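Local coordinates for protein putative cytosine/guanine deaminase (Unidentified, PDB 2PAJ) that catalyses the zinc-dependent hydrolytic deamination of 2-amino-4-hydroxypteridines such as isoxanthopterin, releasing ammonia, at residues Y139-P143 with L166-G170; G169-Q173 with Y224-E230; V216-V222 with R244-S250; K265-A269 with E293-L297. All blocks are in the same frame, centred on the assembly; numbering follows the deposited sequence.

Interaction 1 of 4, residues Y139-P143 with L166-G170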
loop_
_atom_site.group_PDB
_atom_site.type_symbol
_atom_site.label_atom_id
_atom_site.label_comp_id
_atom_site.label_asym_id
_atom_site.label_seq_id
_atom_site.Cartn_x
_atom_site.Cartn_y
_atom_site.Cartn_z
ATOM N N TYR A 139 6.548 8.019 -9.886
ATOM C CA TYR A 139 7.778 8.443 -10.520
ATOM C C TYR A 139 7.573 9.249 -11.780
ATOM O O TYR A 139 8.486 9.404 -12.605
ATOM C CB TYR A 139 8.733 7.267 -10.747
ATOM C CG TYR A 139 8.219 6.143 -11.597
ATOM C CD1 TYR A 139 8.036 6.303 -12.968
ATOM C CD2 TYR A 139 8.004 4.890 -11.038
ATOM C CE1 TYR A 139 7.666 5.248 -13.764
ATOM C CE2 TYR A 139 7.632 3.820 -11.813
ATOM C CZ TYR A 139 7.465 4.003 -13.178
ATOM O OH TYR A 139 7.096 2.941 -13.957
ATOM N N VAL A 140 6.371 9.790 -11.924
ATOM C CA VAL A 140 6.145 10.658 -13.058
ATOM C C VAL A 140 6.511 12.070 -12.563
ATOM O O VAL A 140 5.763 12.733 -11.834
ATOM C CB VAL A 140 4.687 10.581 -13.594
ATOM C CG1 VAL A 140 4.104 9.215 -13.275
ATOM C CG2 VAL A 140 3.835 11.696 -13.056
ATOM N N TYR A 141 7.727 12.471 -12.927
ATOM C CA TYR A 141 8.306 13.764 -12.593
ATOM C C TYR A 141 9.312 14.040 -13.708
ATOM O O TYR A 141 9.952 13.118 -14.222
ATOM C CB TYR A 141 9.042 13.692 -11.259
ATOM C CG TYR A 141 8.147 13.430 -10.067
ATOM C CD1 TYR A 141 7.212 14.382 -9.651
ATOM C CD2 TYR A 141 8.232 12.222 -9.356
ATOM C CE1 TYR A 141 6.392 14.147 -8.571
ATOM C CE2 TYR A 141 7.409 11.972 -8.264
ATOM C CZ TYR A 141 6.491 12.941 -7.885
ATOM O OH TYR A 141 5.642 12.703 -6.845
ATOM N N TYR A 142 9.444 15.304 -14.092
ATOM C CA TYR A 142 10.377 15.694 -15.146
ATOM C C TYR A 142 10.415 17.206 -15.212
ATOM O O TYR A 142 9.418 17.867 -14.931
ATOM C CB TYR A 142 9.935 15.123 -16.491
ATOM C CG TYR A 142 8.546 15.551 -16.920
ATOM C CD1 TYR A 142 8.359 16.684 -17.722
ATOM C CD2 TYR A 142 7.422 14.788 -16.573
ATOM C CE1 TYR A 142 7.095 17.040 -18.180
ATOM C CE2 TYR A 142 6.155 15.134 -17.022
ATOM C CZ TYR A 142 5.997 16.258 -17.830
ATOM O OH TYR A 142 4.752 16.580 -18.322
ATOM N N PRO A 143 11.576 17.772 -15.571
ATOM C CA PRO A 143 11.717 19.224 -15.660
ATOM C C PRO A 143 10.572 19.896 -16.412
ATOM O O PRO A 143 10.235 19.506 -17.529
ATOM C CB PRO A 143 13.056 19.383 -16.363
ATOM C CG PRO A 143 13.835 18.216 -15.837
ATOM C CD PRO A 143 12.835 17.095 -15.940
ATOM N N LEU A 166 3.206 8.996 0.150
ATOM C CA LEU A 166 3.876 9.318 -1.103
ATOM C C LEU A 166 5.311 8.811 -1.152
ATOM O O LEU A 166 6.134 9.159 -0.309
ATOM C CB LEU A 166 3.863 10.828 -1.335
ATOM C CG LEU A 166 4.582 11.309 -2.600
ATOM C CD1 LEU A 166 3.985 10.641 -3.830
ATOM C CD2 LEU A 166 4.487 12.819 -2.697
ATOM N N LEU A 167 5.598 7.982 -2.148
ATOM C CA LEU A 167 6.932 7.428 -2.335
ATOM C C LEU A 167 7.523 8.157 -3.550
ATOM O O LEU A 167 7.536 7.638 -4.663
ATOM C CB LEU A 167 6.849 5.920 -2.602
ATOM C CG LEU A 167 5.962 5.057 -1.699
ATOM C CD1 LEU A 167 6.077 3.604 -2.125
ATOM C CD2 LEU A 167 6.377 5.226 -0.260
ATOM N N ARG A 168 8.005 9.373 -3.310
ATOM C CA ARG A 168 8.567 10.239 -4.341
ATOM C C ARG A 168 9.721 9.577 -5.074
ATOM O O ARG A 168 10.830 9.493 -4.557
ATOM C CB ARG A 168 9.021 11.554 -3.690
ATOM C CG ARG A 168 8.903 12.804 -4.558
ATOM C CD ARG A 168 9.890 12.809 -5.717
ATOM N NE ARG A 168 9.895 14.087 -6.426
ATOM C CZ ARG A 168 10.644 14.350 -7.492
ATOM N NH1 ARG A 168 11.454 13.425 -7.979
ATOM N NH2 ARG A 168 10.569 15.535 -8.080
ATOM N N GLY A 169 9.447 9.114 -6.289
ATOM C CA GLY A 169 10.466 8.449 -7.077
ATOM C C GLY A 169 11.106 9.325 -8.130
ATOM O O GLY A 169 10.779 10.501 -8.255
ATOM N N GLY A 170 12.027 8.747 -8.890
ATOM C CA GLY A 170 12.691 9.499 -9.937
ATOM C C GLY A 170 14.106 9.036 -10.222
ATOM O O GLY A 170 14.580 8.033 -9.682
#

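Interaction 2 of 4, residues G169-Q173 with Y224-E230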
loop_
_atom_site.group_PDB
_atom_site.type_symbol
_atom_site.label_atom_id
_atom_site.label_comp_id
_atom_site.label_asym_id
_atom_site.label_seq_id
_atom_site.Cartn_x
_atom_site.Cartn_y
_atom_site.Cartn_z
ATOM N N GLY A 169 9.447 9.114 -6.289
ATOM C CA GLY A 169 10.466 8.449 -7.077
ATOM C C GLY A 169 11.106 9.325 -8.130
ATOM O O GLY A 169 10.779 10.501 -8.255
ATOM N N GLY A 170 12.027 8.747 -8.890
ATOM C CA GLY A 170 12.691 9.499 -9.937
ATOM C C GLY A 170 14.106 9.036 -10.222
ATOM O O GLY A 170 14.580 8.033 -9.682
ATOM N N ALA A 171 14.783 9.770 -11.094
ATOM C CA ALA A 171 16.154 9.447 -11.446
ATOM C C ALA A 171 16.937 10.677 -11.855
ATOM O O ALA A 171 16.373 11.690 -12.263
ATOM C CB ALA A 171 16.185 8.420 -12.568
ATOM N N THR A 172 18.253 10.573 -11.720
ATOM C CA THR A 172 19.157 11.644 -12.104
ATOM C C THR A 172 19.875 11.225 -13.379
ATOM O O THR A 172 20.563 12.016 -13.994
ATOM C CB THR A 172 20.173 11.963 -10.985
ATOM O OG1 THR A 172 20.910 10.785 -10.641
ATOM C CG2 THR A 172 19.451 12.488 -9.772
ATOM N N GLN A 173 19.709 9.969 -13.771
ATOM C CA GLN A 173 20.307 9.482 -15.004
ATOM C C GLN A 173 19.388 8.622 -15.830
ATOM O O GLN A 173 18.240 8.371 -15.445
ATOM C CB GLN A 173 21.590 8.705 -14.755
ATOM C CG GLN A 173 21.635 7.937 -13.488
ATOM C CD GLN A 173 22.824 8.367 -12.706
ATOM O OE1 GLN A 173 22.948 9.548 -12.371
ATOM N NE2 GLN A 173 23.732 7.434 -12.433
ATOM N N TYR A 224 20.145 2.111 -10.280
ATOM C CA TYR A 224 20.181 2.574 -11.663
ATOM C C TYR A 224 19.690 4.012 -11.803
ATOM O O TYR A 224 20.311 4.814 -12.479
ATOM C CB TYR A 224 19.358 1.647 -12.569
ATOM C CG TYR A 224 19.936 0.253 -12.690
ATOM C CD1 TYR A 224 19.310 -0.843 -12.079
ATOM C CD2 TYR A 224 21.144 0.033 -13.368
ATOM C CE1 TYR A 224 19.872 -2.113 -12.127
ATOM C CE2 TYR A 224 21.713 -1.234 -13.425
ATOM C CZ TYR A 224 21.072 -2.304 -12.799
ATOM O OH TYR A 224 21.650 -3.557 -12.840
ATOM N N SER A 225 18.587 4.346 -11.148
ATOM C CA SER A 225 18.029 5.697 -11.240
ATOM C C SER A 225 18.997 6.784 -10.767
ATOM O O SER A 225 18.919 7.931 -11.207
ATOM C CB SER A 225 16.739 5.796 -10.410
ATOM O OG SER A 225 15.736 4.931 -10.904
ATOM N N ILE A 226 19.925 6.399 -9.896
ATOM C CA ILE A 226 20.857 7.338 -9.300
ATOM C C ILE A 226 22.304 6.839 -9.117
ATOM O O ILE A 226 22.556 5.639 -9.010
ATOM C CB ILE A 226 20.242 7.792 -7.954
ATOM C CG1 ILE A 226 19.557 9.133 -8.178
ATOM C CG2 ILE A 226 21.261 7.778 -6.830
ATOM C CD1 ILE A 226 18.863 9.682 -6.963
ATOM N N SER A 227 23.255 7.770 -9.080
ATOM C CA SER A 227 24.659 7.412 -8.901
ATOM C C SER A 227 24.897 6.948 -7.461
ATOM O O SER A 227 24.192 7.372 -6.551
ATOM C CB SER A 227 25.554 8.614 -9.198
ATOM O OG SER A 227 25.405 9.606 -8.198
ATOM N N PRO A 228 25.897 6.073 -7.234
ATOM C CA PRO A 228 26.116 5.635 -5.851
ATOM C C PRO A 228 26.536 6.729 -4.866
ATOM O O PRO A 228 26.285 6.626 -3.663
ATOM C CB PRO A 228 27.144 4.509 -5.995
ATOM C CG PRO A 228 27.800 4.771 -7.291
ATOM C CD PRO A 228 26.719 5.291 -8.175
ATOM N N ARG A 229 27.173 7.776 -5.375
ATOM C CA ARG A 229 27.591 8.903 -4.538
ATOM C C ARG A 229 26.294 9.614 -4.160
ATOM O O ARG A 229 26.131 10.135 -3.053
ATOM C CB ARG A 229 28.499 9.834 -5.354
ATOM C CG ARG A 229 28.711 11.239 -4.802
ATOM C CD ARG A 229 29.156 12.138 -5.964
ATOM N NE ARG A 229 29.577 13.487 -5.577
ATOM C CZ ARG A 229 30.097 14.375 -6.435
ATOM N NH1 ARG A 229 30.255 14.061 -7.726
ATOM N NH2 ARG A 229 30.479 15.581 -6.010
ATOM N N GLU A 230 25.370 9.619 -5.110
ATOM C CA GLU A 230 24.086 10.241 -4.907
ATOM C C GLU A 230 23.194 9.462 -3.940
ATOM O O GLU A 230 22.383 10.059 -3.239
ATOM C CB GLU A 230 23.380 10.431 -6.247
ATOM C CG GLU A 230 23.728 11.736 -6.914
ATOM C CD GLU A 230 23.095 11.878 -8.283
ATOM O OE1 GLU A 230 22.983 13.029 -8.775
ATOM O OE2 GLU A 230 22.724 10.837 -8.874
#

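Interaction 3 of 4, residues V216-V222 with R244-S250. With ZN (zinc ion), chain B.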
loop_
_atom_site.group_PDB
_atom_site.type_symbol
_atom_site.label_atom_id
_atom_site.label_comp_id
_atom_site.label_asym_id
_atom_site.label_seq_id
_atom_site.Cartn_x
_atom_site.Cartn_y
_atom_site.Cartn_z
ATOM N N VAL A 216 8.096 9.884 1.558
ATOM C CA VAL A 216 9.318 9.103 1.684
ATOM C C VAL A 216 10.217 9.244 0.440
ATOM O O VAL A 216 9.738 9.446 -0.677
ATOM C CB VAL A 216 9.009 7.567 2.025
ATOM C CG1 VAL A 216 7.527 7.302 2.054
ATOM C CG2 VAL A 216 9.666 6.636 1.032
ATOM N N MET A 217 11.528 9.172 0.681
ATOM C CA MET A 217 12.588 9.266 -0.331
ATOM C C MET A 217 12.596 7.955 -1.122
ATOM O O MET A 217 13.003 6.929 -0.587
ATOM C CB MET A 217 13.927 9.445 0.397
ATOM C CG MET A 217 15.179 9.562 -0.477
ATOM S SD MET A 217 15.321 11.130 -1.357
ATOM C CE MET A 217 15.273 10.594 -3.019
ATOM N N ALA A 218 12.191 7.987 -2.392
ATOM C CA ALA A 218 12.107 6.753 -3.177
ATOM C C ALA A 218 12.612 6.687 -4.625
ATOM O O ALA A 218 11.834 6.432 -5.547
ATOM C CB ALA A 218 10.665 6.250 -3.139
ATOM N N PRO A 219 13.919 6.884 -4.842
ATOM C CA PRO A 219 14.440 6.814 -6.214
ATOM C C PRO A 219 14.032 5.462 -6.832
ATOM O O PRO A 219 14.413 4.407 -6.323
ATOM C CB PRO A 219 15.949 6.920 -6.008
ATOM C CG PRO A 219 16.059 7.755 -4.757
ATOM C CD PRO A 219 14.991 7.175 -3.875
ATOM N N THR A 220 13.272 5.496 -7.924
ATOM C CA THR A 220 12.780 4.276 -8.578
ATOM C C THR A 220 13.590 2.986 -8.382
ATOM O O THR A 220 13.218 2.139 -7.570
ATOM C CB THR A 220 12.579 4.516 -10.068
ATOM O OG1 THR A 220 12.079 5.848 -10.258
ATOM C CG2 THR A 220 11.557 3.516 -10.622
ATOM N N THR A 221 14.670 2.822 -9.142
ATOM C CA THR A 221 15.536 1.646 -9.011
ATOM C C THR A 221 16.881 2.187 -8.567
ATOM O O THR A 221 17.776 2.420 -9.370
ATOM C CB THR A 221 15.700 0.888 -10.341
ATOM O OG1 THR A 221 14.407 0.639 -10.900
ATOM C CG2 THR A 221 16.416 -0.450 -10.112
ATOM N N VAL A 222 16.993 2.389 -7.266
ATOM C CA VAL A 222 18.179 2.951 -6.648
ATOM C C VAL A 222 19.549 2.562 -7.241
ATOM O O VAL A 222 20.470 3.379 -7.247
ATOM C CB VAL A 222 18.145 2.670 -5.122
ATOM C CG1 VAL A 222 18.883 1.383 -4.795
ATOM C CG2 VAL A 222 18.694 3.855 -4.365
ATOM N N ARG A 244 11.484 8.077 5.603
ATOM C CA ARG A 244 11.919 6.713 5.315
ATOM C C ARG A 244 12.338 6.595 3.849
ATOM O O ARG A 244 11.993 7.441 3.021
ATOM C CB ARG A 244 10.807 5.708 5.621
ATOM C CG ARG A 244 10.413 5.718 7.072
ATOM C CD ARG A 244 9.909 4.384 7.533
ATOM N NE ARG A 244 9.929 4.344 8.988
ATOM C CZ ARG A 244 9.967 3.231 9.710
ATOM N NH1 ARG A 244 9.984 2.044 9.115
ATOM N NH2 ARG A 244 10.012 3.311 11.029
ATOM N N MET A 245 13.093 5.547 3.537
ATOM C CA MET A 245 13.578 5.332 2.178
ATOM C C MET A 245 13.006 4.056 1.565
ATOM O O MET A 245 12.872 3.031 2.238
ATOM C CB MET A 245 15.097 5.254 2.192
ATOM C CG MET A 245 15.793 6.528 2.655
ATOM S SD MET A 245 17.376 6.170 3.386
ATOM C CE MET A 245 16.982 6.439 5.001
ATOM N N HIS A 246 12.673 4.125 0.280
ATOM C CA HIS A 246 12.114 2.987 -0.424
ATOM C C HIS A 246 12.540 2.958 -1.881
ATOM O O HIS A 246 12.662 3.997 -2.511
ATOM C CB HIS A 246 10.592 3.033 -0.331
ATOM C CG HIS A 246 9.901 2.031 -1.199
ATOM N ND1 HIS A 246 9.153 2.393 -2.296
ATOM C CD2 HIS A 246 9.853 0.681 -1.139
ATOM C CE1 HIS A 246 8.673 1.307 -2.875
ATOM N NE2 HIS A 246 9.084 0.255 -2.193
ATOM N N SER A 247 12.767 1.762 -2.417
ATOM C CA SER A 247 13.162 1.624 -3.818
ATOM C C SER A 247 12.991 0.201 -4.367
ATOM O O SER A 247 12.800 -0.754 -3.612
ATOM C CB SER A 247 14.626 2.064 -3.999
ATOM O OG SER A 247 15.028 2.034 -5.358
ATOM N N HIS A 248 13.037 0.096 -5.695
ATOM C CA HIS A 248 12.953 -1.166 -6.414
ATOM C C HIS A 248 14.374 -1.738 -6.348
ATOM O O HIS A 248 15.322 -1.092 -6.794
ATOM C CB HIS A 248 12.600 -0.907 -7.882
ATOM C CG HIS A 248 11.130 -0.907 -8.184
ATOM N ND1 HIS A 248 10.568 -0.048 -9.105
ATOM C CD2 HIS A 248 10.128 -1.715 -7.764
ATOM C CE1 HIS A 248 9.285 -0.328 -9.242
ATOM N NE2 HIS A 248 8.992 -1.338 -8.442
ATOM N N LEU A 249 14.546 -2.927 -5.789
ATOM C CA LEU A 249 15.885 -3.493 -5.717
ATOM C C LEU A 249 16.058 -4.588 -6.744
ATOM O O LEU A 249 15.696 -5.741 -6.499
ATOM C CB LEU A 249 16.162 -4.050 -4.324
ATOM C CG LEU A 249 17.642 -4.290 -4.000
ATOM C CD1 LEU A 249 17.806 -4.355 -2.497
ATOM C CD2 LEU A 249 18.147 -5.575 -4.661
ATOM N N SER A 250 16.605 -4.231 -7.899
ATOM C CA SER A 250 16.829 -5.211 -8.963
ATOM C C SER A 250 18.147 -5.968 -8.734
ATOM O O SER A 250 19.158 -5.379 -8.340
ATOM C CB SER A 250 16.870 -4.518 -10.335
ATOM O OG SER A 250 17.959 -3.606 -10.410
HETATM ZN ZN ZN B . 6.983 -1.603 -8.783
#

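Interaction 4 of 4, residues K265-A269 with E293-L297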
loop_
_atom_site.group_PDB
_atom_site.type_symbol
_atom_site.label_atom_id
_atom_site.label_comp_id
_atom_site.label_asym_id
_atom_site.label_seq_id
_atom_site.Cartn_x
_atom_site.Cartn_y
_atom_site.Cartn_z
ATOM N N LYS A 265 30.119 -5.772 -5.832
ATOM C CA LYS A 265 29.743 -7.050 -5.237
ATOM C C LYS A 265 28.224 -7.200 -5.157
ATOM O O LYS A 265 27.515 -6.725 -6.038
ATOM C CB LYS A 265 30.361 -7.175 -3.846
ATOM C CG LYS A 265 31.014 -8.530 -3.570
ATOM C CD LYS A 265 32.175 -8.804 -4.512
ATOM C CE LYS A 265 33.164 -9.794 -3.871
ATOM N NZ LYS A 265 32.597 -11.130 -3.463
ATOM N N SER A 266 27.724 -7.850 -4.106
ATOM C CA SER A 266 26.277 -8.074 -3.940
ATOM C C SER A 266 25.409 -6.816 -3.912
ATOM O O SER A 266 25.817 -5.776 -3.411
ATOM C CB SER A 266 26.011 -8.881 -2.668
ATOM O OG SER A 266 24.676 -8.700 -2.226
ATOM N N PRO A 267 24.187 -6.906 -4.452
ATOM C CA PRO A 267 23.276 -5.754 -4.476
ATOM C C PRO A 267 22.943 -5.206 -3.084
ATOM O O PRO A 267 23.071 -4.009 -2.821
ATOM C CB PRO A 267 22.050 -6.306 -5.201
ATOM C CG PRO A 267 22.652 -7.298 -6.147
ATOM C CD PRO A 267 23.665 -8.003 -5.284
ATOM N N VAL A 268 22.508 -6.092 -2.200
ATOM C CA VAL A 268 22.165 -5.714 -0.840
ATOM C C VAL A 268 23.411 -5.171 -0.125
ATOM O O VAL A 268 23.362 -4.124 0.510
ATOM C CB VAL A 268 21.586 -6.936 -0.079
ATOM C CG1 VAL A 268 21.294 -6.583 1.364
ATOM C CG2 VAL A 268 20.331 -7.400 -0.768
ATOM N N ALA A 269 24.527 -5.881 -0.255
ATOM C CA ALA A 269 25.785 -5.481 0.363
ATOM C C ALA A 269 26.237 -4.096 -0.137
ATOM O O ALA A 269 26.833 -3.314 0.606
ATOM C CB ALA A 269 26.857 -6.538 0.071
ATOM N N GLU A 293 22.629 -12.243 1.982
ATOM C CA GLU A 293 21.844 -11.049 1.725
ATOM C C GLU A 293 20.626 -11.004 2.634
ATOM O O GLU A 293 20.178 -9.926 3.020
ATOM C CB GLU A 293 21.405 -11.006 0.263
ATOM C CG GLU A 293 22.518 -10.638 -0.704
ATOM C CD GLU A 293 22.035 -10.542 -2.147
ATOM O OE1 GLU A 293 21.851 -11.601 -2.782
ATOM O OE2 GLU A 293 21.839 -9.409 -2.648
ATOM N N ILE A 294 20.090 -12.173 2.972
ATOM C CA ILE A 294 18.927 -12.243 3.839
ATOM C C ILE A 294 19.307 -11.880 5.257
ATOM O O ILE A 294 18.566 -11.196 5.955
ATOM C CB ILE A 294 18.298 -13.650 3.805
ATOM C CG1 ILE A 294 17.724 -13.913 2.412
ATOM C CG2 ILE A 294 17.178 -13.770 4.837
ATOM C CD1 ILE A 294 17.239 -15.314 2.221
ATOM N N ALA A 295 20.481 -12.330 5.673
ATOM C CA ALA A 295 20.988 -12.053 7.013
ATOM C C ALA A 295 21.182 -10.550 7.213
ATOM O O ALA A 295 20.848 -9.999 8.267
ATOM C CB ALA A 295 22.307 -12.785 7.225
ATOM N N LEU A 296 21.726 -9.896 6.190
ATOM C CA LEU A 296 21.959 -8.462 6.237
ATOM C C LEU A 296 20.641 -7.711 6.330
ATOM O O LEU A 296 20.560 -6.668 6.964
ATOM C CB LEU A 296 22.715 -8.005 4.993
ATOM C CG LEU A 296 24.103 -7.394 5.181
ATOM C CD1 LEU A 296 24.541 -6.792 3.865
ATOM C CD2 LEU A 296 24.074 -6.332 6.266
ATOM N N LEU A 297 19.609 -8.230 5.682
ATOM C CA LEU A 297 18.305 -7.588 5.745
ATOM C C LEU A 297 17.730 -7.784 7.128
ATOM O O LEU A 297 17.046 -6.918 7.655
ATOM C CB LEU A 297 17.358 -8.198 4.716
ATOM C CG LEU A 297 17.673 -7.860 3.261
ATOM C CD1 LEU A 297 16.811 -8.708 2.349
ATOM C CD2 LEU A 297 17.455 -6.372 3.022
#

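Interaction 1 of 4, residues Y139-P143 with L166-G170
Tyr141 of the loop that follows strand 131-136 stacks against one face of the guanidinium of Arg168, a residue of strand 163-168, and the two flat groups are almost parallel, their planes 5° apart and their centres 3.8 Å from each other. The tyrosine side chain can be followed outward along this stack. Its CB is near the terminal nitrogens, 4.0 Å from Arg168 NH2. CG lies over the centre of the guanidinium, 3.7 Å from Arg168 CZ. CD2 lies 3.3 Å from Gly169 O, which approaches the ring obliquely, while CE2 meets the aliphatic part of the arginine, 3.7 Å from Arg168 CD. At the tip, OH touches the methyl CD1 of Leu166 at 4.0 Å and is hydrogen-bonded to Ser150 of helix 149-159. Arg168 can lie along the ring because its chain bends at chi2 (-69°) and then runs extended to the guanidinium. Nearer the zinc, Tyr139 CB rests against the peptide joining Gly169 and Gly170, while its ring leads away toward His78 and the probable substrate-binding residue Gln81. Arg168 also makes salt bridges with Asp196 and Glu188, which probably hold the guanidinium in its orientation, and a weak bond from NH1 to Gly169 O. The two carboxylates probably compensate the buried positive charge, and the rings of Tyr141 and Tyr193 add cation-pi stabilisation.

Interaction 2 of 4, residues G169-Q173 with Y224-E230
Thr172 and Ser225 join the loop after strand 163-168 to the turn that leads into helix 228-240. The compact part of the contact is centred on them: Thr172 N donates to Ser225 O at 2.8 Å and 157°, while Ala171 CB lies against Ser225 CB, 3.4 Å away, with Gly170 O on the same serine's CB. Ser225 OG is taken up by Thr221 N. From here the threonine side chain reaches toward the helix. With chi1 at 57°, OG1 sits between the backbone N and the carbonyl carbon and donates to Glu230 OE2, meeting that oxygen on its syn side, 21° out of the carboxylate plane. Thr172 CG2 packs 3.7 Å from Ile226 CG1. Glu230 is itself half of a capping box at the start of helix 228-240: Ser227 N donates to its OE2 on the anti side (3.1 Å), and Glu230 N donates back to Ser227 OG. OE2 is therefore gripped by Thr172 OG1 and Ser227 N, which ties the loop directly to the helix N-terminus. On the more open side, around Gln173, the fit is looser. Gln173 N adds a weak bond to Ser225 O at 3.4 Å, and its chain, bent at chi2, carries the amide past Glu230 in the opposite direction. Gln173 NE2 ends 3.9 Å from Ser227 CB, and Tyr224, largely exposed, turns its ring away from the loop altogether.

Interaction 3 of 4, residues V216-V222 with R244-S250
Ser247, with OG anti to the backbone N (chi1 -176°), directs its hydroxyl into the turn formed by Pro219, Thr220, Thr221 and Val222, and a chi1 of -91° in the next residue, His248, swings CG to the side of its own backbone N, with the ring beside Thr220. Ser247 OG accepts a nearly straight bond from Val222 N (2.8 Å, 165°). It also lies close to the carbonyl oxygens of Pro219 and Thr220, either of which could receive its proton. Thr220 O accepts from the backbone N of His248 at 2.8 Å. The methyl CG2 of Thr220 lies alongside the imidazole, 4.0 Å from His248 ND1, the two side chains pointing the same way, and Thr221 OG1 comes across to His248 CB at 3.8 Å. Earlier along both segments the strands pair in parallel: Met217 N donates to Arg244 O at 2.9 Å. Met217 O accepts from His246 N at 3.0 Å. Met217 and Met245 are in contact through CB and CG on the face covered by helix 228-240. The His246 ring stacks on Trp282 of the neighbouring strand 281-284. At the strand end, His248 NE2 binds zinc at 2.1 Å, together with His76, His78 and Asp336. A right-handed beta-alpha-beta crossover with a metal-binding histidine at the C-terminal end of its second strand is characteristic of the amidohydrolase TIM barrel.

Interaction 4 of 4, residues K265-A269 with E293-L297
Glu293 of helix 291-300 reaches over to the first turn of helix 267-273, and its carboxylate makes the polar half of this contact. The chain extends beyond CG, which lies beside the backbone N (chi1 -75°), and carries OE2 to the helix start. There OE2 receives two weak hydrogen bonds, from Ser266 OG at 3.0 Å and from Val268 N at 3.4 Å, the latter nearly straight at 166°. Ser266 is the N-cap of helix 267-273, its OG accepting a weak bond from Ala269 N at 3.4 Å, so the serine hydroxyl and the glutamate oxygen both serve amides of the same opening turn. A carboxylate so placed is probably favoured by the helix dipole. The other oxygen, OE1, accepts from the backbone N of Asp290, just ahead of helix 291-300, which helps to hold the carboxylate.

The apolar half centres on Val268, whose two methyls are divided between the partners. CG1, anti to the backbone N (chi1 177°), meets Leu296 CD1 at 4.1 Å and Leu297 CD2 at 4.2 Å. CG2 turns to the glutamate and lies 3.9 Å from Glu293 CB. Leu296 slides past Val268 in the opposite direction, so that its CD1 also rests on the backbone at Ala269 CA, 3.9 Å away. The leucines sit one turn along from Glu293, Leu297 N bonding to Glu293 O. The arrangement joins two successive outer helices of the TIM barrel, those that follow strands 244-248 and 281-284.

How the interactions relate
Interactions 1, 2 and 3 form a continuous patch at the C-terminal ends of neighbouring barrel strands. Interactions 1 and 2 share Gly169 and Gly170, and their centres are about 12 Å apart. Interaction 1 joins interaction 3 through probable backbone bonds from Val216 N to Leu166 O (2.8 Å) and from Ala218 N to Arg168 O (3.0 Å). Interaction 2 meets interaction 3 through a weak bond between Gly170 N and Thr220 OG1. Only interaction 3 supplies a zinc ligand, His248; the side chain of Tyr139 lies about 6 Å from the metal and that of Ser225 about 11 Å. Interaction 4 belongs to the outer helices and touches interaction 3 through Leu249 CD2 and Pro267 CB, 4.0 Å apart.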